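Local atomic coordinates of MIF (Toxoplasma gondii, PDB entry 4DH4), a protein that belongs to the macrophage migration inhibitory factor family, whose small subunits, each built from two beta-alpha-beta units, assemble into a trimer. Residues C7-T12 and V40-T45. Residues are numbered along the deposited sequence; the frame is centred on the assembly and turned at random.
Sequences CPVAAT and VGYSQT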
loop_
_atom_site.group_PDB
_atom_site.type_symbol
_atom_site.label_atom_id
_atom_site.label_comp_id
_atom_site.label_asym_id
_atom_site.label_seq_id
_atom_site.Cartn_x
_atom_site.Cartn_y
_atom_site.Cartn_z
ATOM N N CYS A 7 -5.108 -4.966 -8.327
ATOM C CA CYS A 7 -5.989 -5.051 -9.490
ATOM C C CYS A 7 -7.302 -5.741 -9.104
ATOM O O CYS A 7 -7.289 -6.654 -8.283
ATOM C CB CYS A 7 -5.267 -5.819 -10.599
ATOM S SG CYS A 7 -6.154 -5.955 -12.147
ATOM N N PRO A 8 -8.442 -5.276 -9.654
ATOM C CA PRO A 8 -9.721 -5.933 -9.341
ATOM C C PRO A 8 -9.910 -7.313 -9.991
ATOM O O PRO A 8 -10.797 -8.067 -9.570
ATOM C CB PRO A 8 -10.778 -4.940 -9.844
ATOM C CG PRO A 8 -10.089 -4.050 -10.797
ATOM C CD PRO A 8 -8.612 -4.092 -10.519
ATOM N N VAL A 9 -9.081 -7.642 -10.982
ATOM C CA VAL A 9 -9.213 -8.908 -11.728
ATOM C C VAL A 9 -9.066 -10.129 -10.811
ATOM O O VAL A 9 -8.114 -10.231 -10.032
ATOM C CB VAL A 9 -8.225 -8.983 -12.931
ATOM C CG1 VAL A 9 -8.175 -10.389 -13.528
ATOM C CG2 VAL A 9 -8.598 -7.964 -14.010
ATOM N N ALA A 10 -10.031 -11.044 -10.898
ATOM C CA ALA A 10 -10.006 -12.268 -10.110
ATOM C C ALA A 10 -9.063 -13.284 -10.754
ATOM O O ALA A 10 -9.501 -14.262 -11.370
ATOM C CB ALA A 10 -11.420 -12.841 -9.961
ATOM N N ALA A 11 -7.762 -13.037 -10.620
ATOM C CA ALA A 11 -6.747 -13.884 -11.234
ATOM C C ALA A 11 -6.638 -15.219 -10.520
ATOM O O ALA A 11 -6.622 -15.282 -9.287
ATOM C CB ALA A 11 -5.397 -13.179 -11.246
ATOM N N THR A 12 -6.586 -16.286 -11.311
ATOM C CA THR A 12 -6.339 -17.621 -10.794
ATOM C C THR A 12 -4.894 -17.669 -10.324
ATOM O O THR A 12 -4.041 -17.005 -10.914
ATOM C CB THR A 12 -6.572 -18.713 -11.875
ATOM O OG1 THR A 12 -5.731 -18.471 -13.015
ATOM C CG2 THR A 12 -8.025 -18.722 -12.317
ATOM N N VAL A 40 7.747 -9.946 -4.659
ATOM C CA VAL A 40 6.649 -9.583 -5.552
ATOM C C VAL A 40 5.318 -10.153 -5.033
ATOM O O VAL A 40 5.286 -11.229 -4.421
ATOM C CB VAL A 40 6.902 -10.042 -7.028
ATOM C CG1 VAL A 40 8.029 -9.239 -7.687
ATOM C CG2 VAL A 40 7.207 -11.548 -7.107
ATOM N N GLY A 41 4.229 -9.431 -5.261
ATOM C CA GLY A 41 2.922 -9.938 -4.865
ATOM C C GLY A 41 1.774 -9.415 -5.698
ATOM O O GLY A 41 1.906 -8.416 -6.412
ATOM N N TYR A 42 0.651 -10.121 -5.609
ATOM C CA TYR A 42 -0.589 -9.714 -6.252
ATOM C C TYR A 42 -1.665 -9.570 -5.195
ATOM O O TYR A 42 -1.809 -10.415 -4.315
ATOM C CB TYR A 42 -1.024 -10.728 -7.319
ATOM C CG TYR A 42 -2.240 -10.300 -8.118
ATOM C CD1 TYR A 42 -3.520 -10.745 -7.776
ATOM C CD2 TYR A 42 -2.111 -9.456 -9.214
ATOM C CE1 TYR A 42 -4.641 -10.353 -8.512
ATOM C CE2 TYR A 42 -3.223 -9.066 -9.964
ATOM C CZ TYR A 42 -4.484 -9.513 -9.606
ATOM O OH TYR A 42 -5.586 -9.128 -10.345
ATOM N N SER A 43 -2.426 -8.494 -5.286
ATOM C CA SER A 43 -3.527 -8.290 -4.368
ATOM C C SER A 43 -4.775 -7.943 -5.163
ATOM O O SER A 43 -4.807 -6.919 -5.851
ATOM C CB SER A 43 -3.175 -7.201 -3.342
ATOM O OG SER A 43 -4.296 -6.888 -2.527
ATOM N N GLN A 44 -5.786 -8.815 -5.098
ATOM C CA GLN A 44 -7.077 -8.523 -5.722
ATOM C C GLN A 44 -7.798 -7.491 -4.865
ATOM O O GLN A 44 -8.138 -7.752 -3.703
ATOM C CB GLN A 44 -7.943 -9.788 -5.914
ATOM C CG GLN A 44 -9.178 -9.552 -6.816
ATOM C CD GLN A 44 -10.211 -10.680 -6.805
ATOM O OE1 GLN A 44 -9.909 -11.833 -6.495
ATOM N NE2 GLN A 44 -11.439 -10.343 -7.178
ATOM N N THR A 45 -8.013 -6.312 -5.440
ATOM C CA THR A 45 -8.749 -5.261 -4.767
ATOM C C THR A 45 -10.247 -5.532 -4.902
ATOM O O THR A 45 -10.661 -6.478 -5.587
ATOM C CB THR A 45 -8.421 -3.869 -5.372
ATOM O OG1 THR A 45 -8.816 -3.837 -6.751
ATOM C CG2 THR A 45 -6.927 -3.572 -5.268
HETATM O O HOH W 1 -12.421 -7.399 -7.432
HETATM O O HOH W 2 -7.241 -13.200 -7.423
#
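Tyr42 and Gln44 of strand 39-44 meet Val9 and Ala10 of the loop that leaves strand 2-7, at the end of the parallel strand pair of a beta-alpha-beta crossover whose helix is 13-31. Cys7 closes that pairing: its N donates to Ser43 O, and Thr45 N returns a bond to Cys7 O (3.0 Å).

Tyrosine suits its place because a long flat ring crosses to the loop and ends in a donor. With CG anti to the backbone N (chi1 -175°), the ring passes between Cys7 and Ala11. Tyr42 CE2 lies 3.9 Å from Cys7 CB, and Tyr42 CE1 4.0 Å from Ala11 CB; Leu88 of helix 70-88 packs there too. Tyr42 OH then donates to Val9 O at 2.8 Å, an acceptor lying in the ring plane.

Glutamine suits the next place because its long chain carries both a donor and an acceptor along the loop. Gln44 CB lies 4.0 Å from Cys7 O, CG approaches Val9 O, and CD rests against CA of Ala10, the residue at the centre of an inverse gamma turn. OE1 shares a water with Ala11 O, while NE2, only weakly bonded to Pro8 O, donates to another water that in turn donates to Thr45 O at 2.7 Å.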